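Local atomic coordinates of beta-mannosidase (Trichoderma harzianum, PDB entry 4CVU), a protein that probably hydrolyses beta-mannosidic linkages, removing mannose units from the non-reducing ends of mannan-derived oligosaccharides as a secreted fungal glycoside hydrolase of family 2. Residues 407-412 with 917-922; 724-729 with 896-901. All blocks are in the same frame, centred on the assembly; numbering follows the deposited sequence.

Contact 1 of 2, residues 407-412 with 917-922; sequences LFDSVE and TLQQDT. With NA (sodium ion), chain B; CD (cadmium ion), chain T.
A classic beta bulge in the C-terminal Ig-fold domain, with Gln919 and Gln920 both facing Leu896, brings Gln919 against Asp409 on helix 401-413 of the catalytic (beta/alpha)8 barrel. The two side chains approach from opposite directions, and a single hydrogen bond joins them: Gln919 NE2 donates to Asp409 OD2 at 2.9 Å, with an N-H...O angle of 154°. The oxygen accepts on its anti lone pair and lies close to the plane of the amide, while the carboxylate and amide planes are turned 41° apart. Gln919 runs extended beyond CG (chi2 173°), long enough to span the gap between strand and helix, and its NE2 also donates to Arg406 O one turn back along the helix; two acceptors thus fix the rotation of the amide. Aspartate suits the other side because its short side chain keeps the carboxylate close to the helix, where OD2 meets both Gln919 NE2 and a sodium ion while OD1 accepts from Arg439. The sodium is held unevenly, 2.2 Å from Asp409 OD2 and 3.0 Å from Asp409 OD1. One turn on, Glu412 OE1 binds a cadmium ion at 2.5 Å, and its OE2 pairs with Arg439 as well. The polar contact lies at the surface, while on the inner side of helix 401-413 Phe408 and Val411 pack on strand 418-421, with Phe408 also meeting helix 430-439.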
loop_
_atom_site.group_PDB
_atom_site.type_symbol
_atom_site.label_atom_id
_atom_site.label_comp_id
_atom_site.label_asym_id
_atom_site.label_seq_id
_atom_site.Cartn_x
_atom_site.Cartn_y
_atom_site.Cartn_z
ATOM N N LEU A 407 -20.419 8.807 -12.153
ATOM C CA LEU A 407 -20.179 10.240 -11.956
ATOM C C LEU A 407 -21.416 11.059 -12.348
ATOM O O LEU A 407 -21.751 12.074 -11.675
ATOM C CB LEU A 407 -18.955 10.679 -12.754
ATOM C CG LEU A 407 -18.577 12.159 -12.656
ATOM C CD1 LEU A 407 -17.059 12.274 -12.819
ATOM C CD2 LEU A 407 -19.250 12.997 -13.709
ATOM N N PHE A 408 -22.059 10.710 -13.455
ATOM C CA PHE A 408 -23.275 11.464 -13.811
ATOM C C PHE A 408 -24.435 11.216 -12.848
ATOM O O PHE A 408 -25.167 12.151 -12.546
ATOM C CB PHE A 408 -23.674 11.278 -15.272
ATOM C CG PHE A 408 -22.983 12.242 -16.181
ATOM C CD1 PHE A 408 -23.543 13.504 -16.431
ATOM C CD2 PHE A 408 -21.762 11.923 -16.760
ATOM C CE1 PHE A 408 -22.914 14.388 -17.309
ATOM C CE2 PHE A 408 -21.122 12.813 -17.604
ATOM C CZ PHE A 408 -21.695 14.059 -17.860
ATOM N N ASP A 409 -24.558 9.997 -12.322
ATOM C CA ASP A 409 -25.540 9.762 -11.263
ATOM C C ASP A 409 -25.329 10.755 -10.112
ATOM O O ASP A 409 -26.276 11.265 -9.589
ATOM C CB ASP A 409 -25.400 8.435 -10.591
ATOM C CG ASP A 409 -25.724 7.246 -11.485
ATOM O OD1 ASP A 409 -26.350 7.328 -12.545
ATOM O OD2 ASP A 409 -25.404 6.177 -11.031
ATOM N N SER A 410 -24.072 10.943 -9.687
ATOM C CA SER A 410 -23.745 11.816 -8.543
ATOM C C SER A 410 -24.025 13.287 -8.859
ATOM O O SER A 410 -24.367 14.081 -7.970
ATOM C CB SER A 410 -22.265 11.630 -8.133
ATOM O OG SER A 410 -22.045 10.329 -7.587
ATOM N N VAL A 411 -23.853 13.653 -10.137
ATOM C CA VAL A 411 -24.156 15.017 -10.631
ATOM C C VAL A 411 -25.679 15.315 -10.532
ATOM O O VAL A 411 -26.107 16.363 -10.027
ATOM C CB VAL A 411 -23.669 15.204 -12.097
ATOM C CG1 VAL A 411 -24.266 16.469 -12.746
ATOM C CG2 VAL A 411 -22.144 15.282 -12.178
ATOM N N GLU A 412 -26.487 14.406 -11.059
ATOM C CA GLU A 412 -27.962 14.549 -11.003
ATOM C C GLU A 412 -28.458 14.621 -9.559
ATOM O O GLU A 412 -29.255 15.534 -9.179
ATOM C CB GLU A 412 -28.632 13.389 -11.709
ATOM C CG GLU A 412 -28.260 13.281 -13.176
ATOM C CD GLU A 412 -29.382 12.701 -13.997
ATOM O OE1 GLU A 412 -30.418 13.396 -14.072
ATOM O OE2 GLU A 412 -29.230 11.562 -14.520
ATOM N N THR A 917 -28.075 4.676 -2.886
ATOM C CA THR A 917 -28.015 4.268 -4.289
ATOM C C THR A 917 -26.807 3.367 -4.513
ATOM O O THR A 917 -25.685 3.838 -4.529
ATOM C CB THR A 917 -27.945 5.513 -5.162
ATOM O OG1 THR A 917 -29.111 6.298 -4.902
ATOM C CG2 THR A 917 -27.861 5.177 -6.637
ATOM N N LEU A 918 -27.037 2.068 -4.606
ATOM C CA LEU A 918 -25.966 1.106 -4.752
ATOM C C LEU A 918 -25.558 1.083 -6.207
ATOM O O LEU A 918 -26.330 0.664 -7.048
ATOM C CB LEU A 918 -26.412 -0.294 -4.305
ATOM C CG LEU A 918 -25.381 -1.421 -4.370
ATOM C CD1 LEU A 918 -24.180 -1.067 -3.539
ATOM C CD2 LEU A 918 -25.993 -2.721 -3.866
ATOM N N GLN A 919 -24.348 1.539 -6.507
ATOM C CA GLN A 919 -23.827 1.530 -7.876
ATOM C C GLN A 919 -23.004 0.295 -8.145
ATOM O O GLN A 919 -23.066 -0.256 -9.236
ATOM C CB GLN A 919 -23.002 2.755 -8.171
ATOM C CG GLN A 919 -23.795 4.020 -8.039
ATOM C CD GLN A 919 -22.954 5.249 -8.167
ATOM O OE1 GLN A 919 -21.904 5.340 -7.549
ATOM N NE2 GLN A 919 -23.398 6.207 -8.986
ATOM N N GLN A 920 -22.221 -0.138 -7.159
ATOM C CA GLN A 920 -21.469 -1.380 -7.302
ATOM C C GLN A 920 -21.189 -1.982 -5.949
ATOM O O GLN A 920 -20.876 -1.277 -5.035
ATOM C CB GLN A 920 -20.122 -1.112 -7.991
ATOM C CG GLN A 920 -19.230 -2.344 -8.130
ATOM C CD GLN A 920 -17.880 -2.004 -8.732
ATOM O OE1 GLN A 920 -17.672 -2.213 -9.901
ATOM N NE2 GLN A 920 -16.983 -1.428 -7.933
ATOM N N ASP A 921 -21.276 -3.298 -5.852
ATOM C CA ASP A 921 -21.002 -3.995 -4.600
ATOM C C ASP A 921 -20.003 -5.102 -4.842
ATOM O O ASP A 921 -20.207 -5.903 -5.713
ATOM C CB ASP A 921 -22.293 -4.600 -4.058
ATOM C CG ASP A 921 -22.121 -5.194 -2.678
ATOM O OD1 ASP A 921 -21.077 -4.953 -2.043
ATOM O OD2 ASP A 921 -23.035 -5.894 -2.225
ATOM N N THR A 922 -18.932 -5.141 -4.068
ATOM C CA THR A 922 -17.976 -6.255 -4.119
ATOM C C THR A 922 -18.091 -7.170 -2.891
ATOM O O THR A 922 -17.405 -8.173 -2.820
ATOM C CB THR A 922 -16.518 -5.750 -4.172
ATOM O OG1 THR A 922 -16.198 -5.085 -2.955
ATOM C CG2 THR A 922 -16.305 -4.800 -5.352
HETATM NA NA NA B . -26.317 4.411 -12.060
HETATM CD CD CD T . -32.499 12.061 -14.537
HETATM O O HOH W 1 -31.569 10.341 -15.429
HETATM O O HOH W 2 -33.759 13.734 -13.546
HETATM O O HOH W 3 -24.400 2.378 -11.627
#

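Contact 2 of 2, residues 724-729 with 896-901; sequences GRWKVL and LGFFDD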
loop_
_atom_site.group_PDB
_atom_site.type_symbol
_atom_site.label_atom_id
_atom_site.label_comp_id
_atom_site.label_asym_id
_atom_site.label_seq_id
_atom_site.Cartn_x
_atom_site.Cartn_y
_atom_site.Cartn_z
ATOM N N GLY A 724 -15.066 7.999 -6.852
ATOM C CA GLY A 724 -16.438 8.445 -6.829
ATOM C C GLY A 724 -17.029 8.750 -5.464
ATOM O O GLY A 724 -18.120 9.289 -5.414
ATOM N N ARG A 725 -16.313 8.420 -4.370
ATOM C CA ARG A 725 -16.849 8.509 -3.012
ATOM C C ARG A 725 -17.163 9.973 -2.763
ATOM O O ARG A 725 -16.357 10.790 -3.075
ATOM C CB ARG A 725 -15.781 8.120 -1.963
ATOM C CG ARG A 725 -16.269 8.266 -0.510
ATOM C CD ARG A 725 -15.263 7.870 0.539
ATOM N NE ARG A 725 -15.140 6.414 0.598
ATOM C CZ ARG A 725 -15.809 5.591 1.422
ATOM N NH1 ARG A 725 -16.667 6.051 2.319
ATOM N NH2 ARG A 725 -15.612 4.258 1.331
ATOM N N TRP A 726 -18.297 10.225 -2.162
ATOM C CA TRP A 726 -18.728 11.555 -1.734
ATOM C C TRP A 726 -18.002 12.034 -0.471
ATOM O O TRP A 726 -18.002 11.370 0.547
ATOM C CB TRP A 726 -20.214 11.515 -1.488
ATOM C CG TRP A 726 -21.026 11.458 -2.723
ATOM C CD1 TRP A 726 -20.715 10.839 -3.857
ATOM C CD2 TRP A 726 -22.282 12.106 -2.951
ATOM N NE1 TRP A 726 -21.706 11.005 -4.798
ATOM C CE2 TRP A 726 -22.684 11.779 -4.263
ATOM C CE3 TRP A 726 -23.132 12.870 -2.158
ATOM C CZ2 TRP A 726 -23.862 12.239 -4.817
ATOM C CZ3 TRP A 726 -24.318 13.309 -2.701
ATOM C CH2 TRP A 726 -24.658 13.015 -4.041
ATOM N N LYS A 727 -17.445 13.235 -0.541
ATOM C CA LYS A 727 -17.067 13.991 0.626
ATOM C C LYS A 727 -18.342 14.476 1.293
ATOM O O LYS A 727 -19.444 14.124 0.866
ATOM C CB LYS A 727 -16.194 15.203 0.247
ATOM C CG LYS A 727 -14.865 14.841 -0.410
ATOM C CD LYS A 727 -13.883 16.012 -0.370
ATOM C CE LYS A 727 -12.600 15.668 -1.134
ATOM N NZ LYS A 727 -11.602 16.765 -1.316
ATOM N N VAL A 728 -18.174 15.286 2.342
ATOM C CA VAL A 728 -19.269 15.975 2.977
ATOM C C VAL A 728 -19.877 17.001 2.005
ATOM O O VAL A 728 -21.085 17.156 1.994
ATOM C CB VAL A 728 -18.864 16.667 4.294
ATOM C CG1 VAL A 728 -20.020 17.427 4.925
ATOM C CG2 VAL A 728 -18.366 15.645 5.295
ATOM N N LEU A 729 -19.052 17.650 1.180
ATOM C CA LEU A 729 -19.510 18.730 0.282
ATOM C C LEU A 729 -20.756 18.438 -0.586
ATOM O O LEU A 729 -21.705 19.192 -0.601
ATOM C CB LEU A 729 -18.376 19.187 -0.630
ATOM C CG LEU A 729 -18.744 20.156 -1.756
ATOM C CD1 LEU A 729 -19.339 21.453 -1.206
ATOM C CD2 LEU A 729 -17.463 20.421 -2.513
ATOM N N LEU A 896 -19.660 1.121 -4.023
ATOM C CA LEU A 896 -19.750 2.459 -4.605
ATOM C C LEU A 896 -21.193 2.980 -4.593
ATOM O O LEU A 896 -22.105 2.219 -4.847
ATOM C CB LEU A 896 -19.199 2.415 -6.025
ATOM C CG LEU A 896 -17.723 1.990 -6.134
ATOM C CD1 LEU A 896 -17.338 1.732 -7.583
ATOM C CD2 LEU A 896 -16.847 3.064 -5.521
ATOM N N GLY A 897 -21.386 4.267 -4.296
ATOM C CA GLY A 897 -22.690 4.858 -4.244
ATOM C C GLY A 897 -22.765 6.073 -3.362
ATOM O O GLY A 897 -21.753 6.691 -3.072
ATOM N N PHE A 898 -23.967 6.402 -2.913
ATOM C CA PHE A 898 -24.174 7.542 -2.045
ATOM C C PHE A 898 -25.526 7.419 -1.325
ATOM O O PHE A 898 -26.467 6.831 -1.852
ATOM C CB PHE A 898 -24.050 8.853 -2.824
ATOM C CG PHE A 898 -24.843 8.884 -4.112
ATOM C CD1 PHE A 898 -26.201 9.219 -4.099
ATOM C CD2 PHE A 898 -24.247 8.573 -5.328
ATOM C CE1 PHE A 898 -26.949 9.248 -5.276
ATOM C CE2 PHE A 898 -24.981 8.595 -6.514
ATOM C CZ PHE A 898 -26.347 8.919 -6.480
ATOM N N PHE A 899 -25.596 8.001 -0.140
ATOM C CA PHE A 899 -26.811 8.033 0.676
ATOM C C PHE A 899 -27.742 9.155 0.173
ATOM O O PHE A 899 -27.284 10.130 -0.439
ATOM C CB PHE A 899 -26.453 8.273 2.142
ATOM C CG PHE A 899 -25.635 7.170 2.759
ATOM C CD1 PHE A 899 -26.261 6.037 3.305
ATOM C CD2 PHE A 899 -24.241 7.258 2.818
ATOM C CE1 PHE A 899 -25.516 4.997 3.858
ATOM C CE2 PHE A 899 -23.494 6.221 3.364
ATOM C CZ PHE A 899 -24.137 5.097 3.900
ATOM N N ASP A 900 -29.037 9.041 0.492
ATOM C CA ASP A 900 -30.004 10.058 0.037
ATOM C C ASP A 900 -29.946 11.306 0.894
ATOM O O ASP A 900 -30.555 12.317 0.578
ATOM C CB ASP A 900 -31.428 9.499 -0.054
ATOM C CG ASP A 900 -32.052 9.209 1.297
ATOM O OD1 ASP A 900 -31.686 9.847 2.310
ATOM O OD2 ASP A 900 -32.975 8.352 1.342
ATOM N N ASP A 901 -29.200 11.218 1.993
ATOM C CA ASP A 901 -28.901 12.382 2.806
ATOM C C ASP A 901 -27.711 12.058 3.705
ATOM O O ASP A 901 -27.430 10.891 3.959
ATOM C CB ASP A 901 -30.092 12.764 3.689
ATOM C CG ASP A 901 -30.038 14.223 4.126
ATOM O OD1 ASP A 901 -29.255 14.995 3.533
ATOM O OD2 ASP A 901 -30.754 14.590 5.072
HETATM O O HOH W 4 -20.046 7.801 -1.565
#
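Trp726 lays its indole over Phe898 in an offset stack, the six-membered ring and the phenyl ring having centroids 4.6 Å apart and planes 19° from parallel. The phenylalanine also uses its first side-chain carbon: Phe898 CB sits over the five-membered ring, 3.6 Å from its centroid, in a CH-pi contact, and reaches Trp726 CE2 at 3.5 Å. With CG set between the backbone N and the carbonyl carbon (chi1 48°), the phenyl ring lies beneath Trp726 CZ2, which stands over its face toward the rim. Both residues are buried, and their broad flat surfaces suit a close-packed joint. Trp726 NE1 finds its polar partner in Ser410 OG. Beside the rings, a water accepts from Trp726 N at 3.0 Å. Gly897 has backbone angles at which a CB would collide with the preceding carbonyl oxygen. Replacing Trp726 with an alanine is likely to uncover one face of Phe898, open a gap between loop and strand and leave Ser410 without its indole partner. The stack lies between the loop leading into helix 729-736 and edge strand 895-899, with Ser413 of helix 401-413 touching both side chains.

The two contacts lie with their centres about 9 Å apart and form one interface between the catalytic barrel and the C-terminal Ig-fold domain. Their barrel-side segments come first along the chain, 407-412 and then 724-729, followed by 896-901 and 917-922, so contact 2 is nested inside the loop closed by contact 1. On the Ig-fold side they use antiparallel neighbours of one sheet, strands 895-899 and 911-921, and the bulged pairing at Leu896 ties the two directly. Ser410 OG of contact 1 also packs on Phe898 CE2 at 3.6 Å. The edge of the Ig-fold sheet thus meets helix 401-413 and the 724-729 loop through a buried aromatic contact and a polar one at the surface.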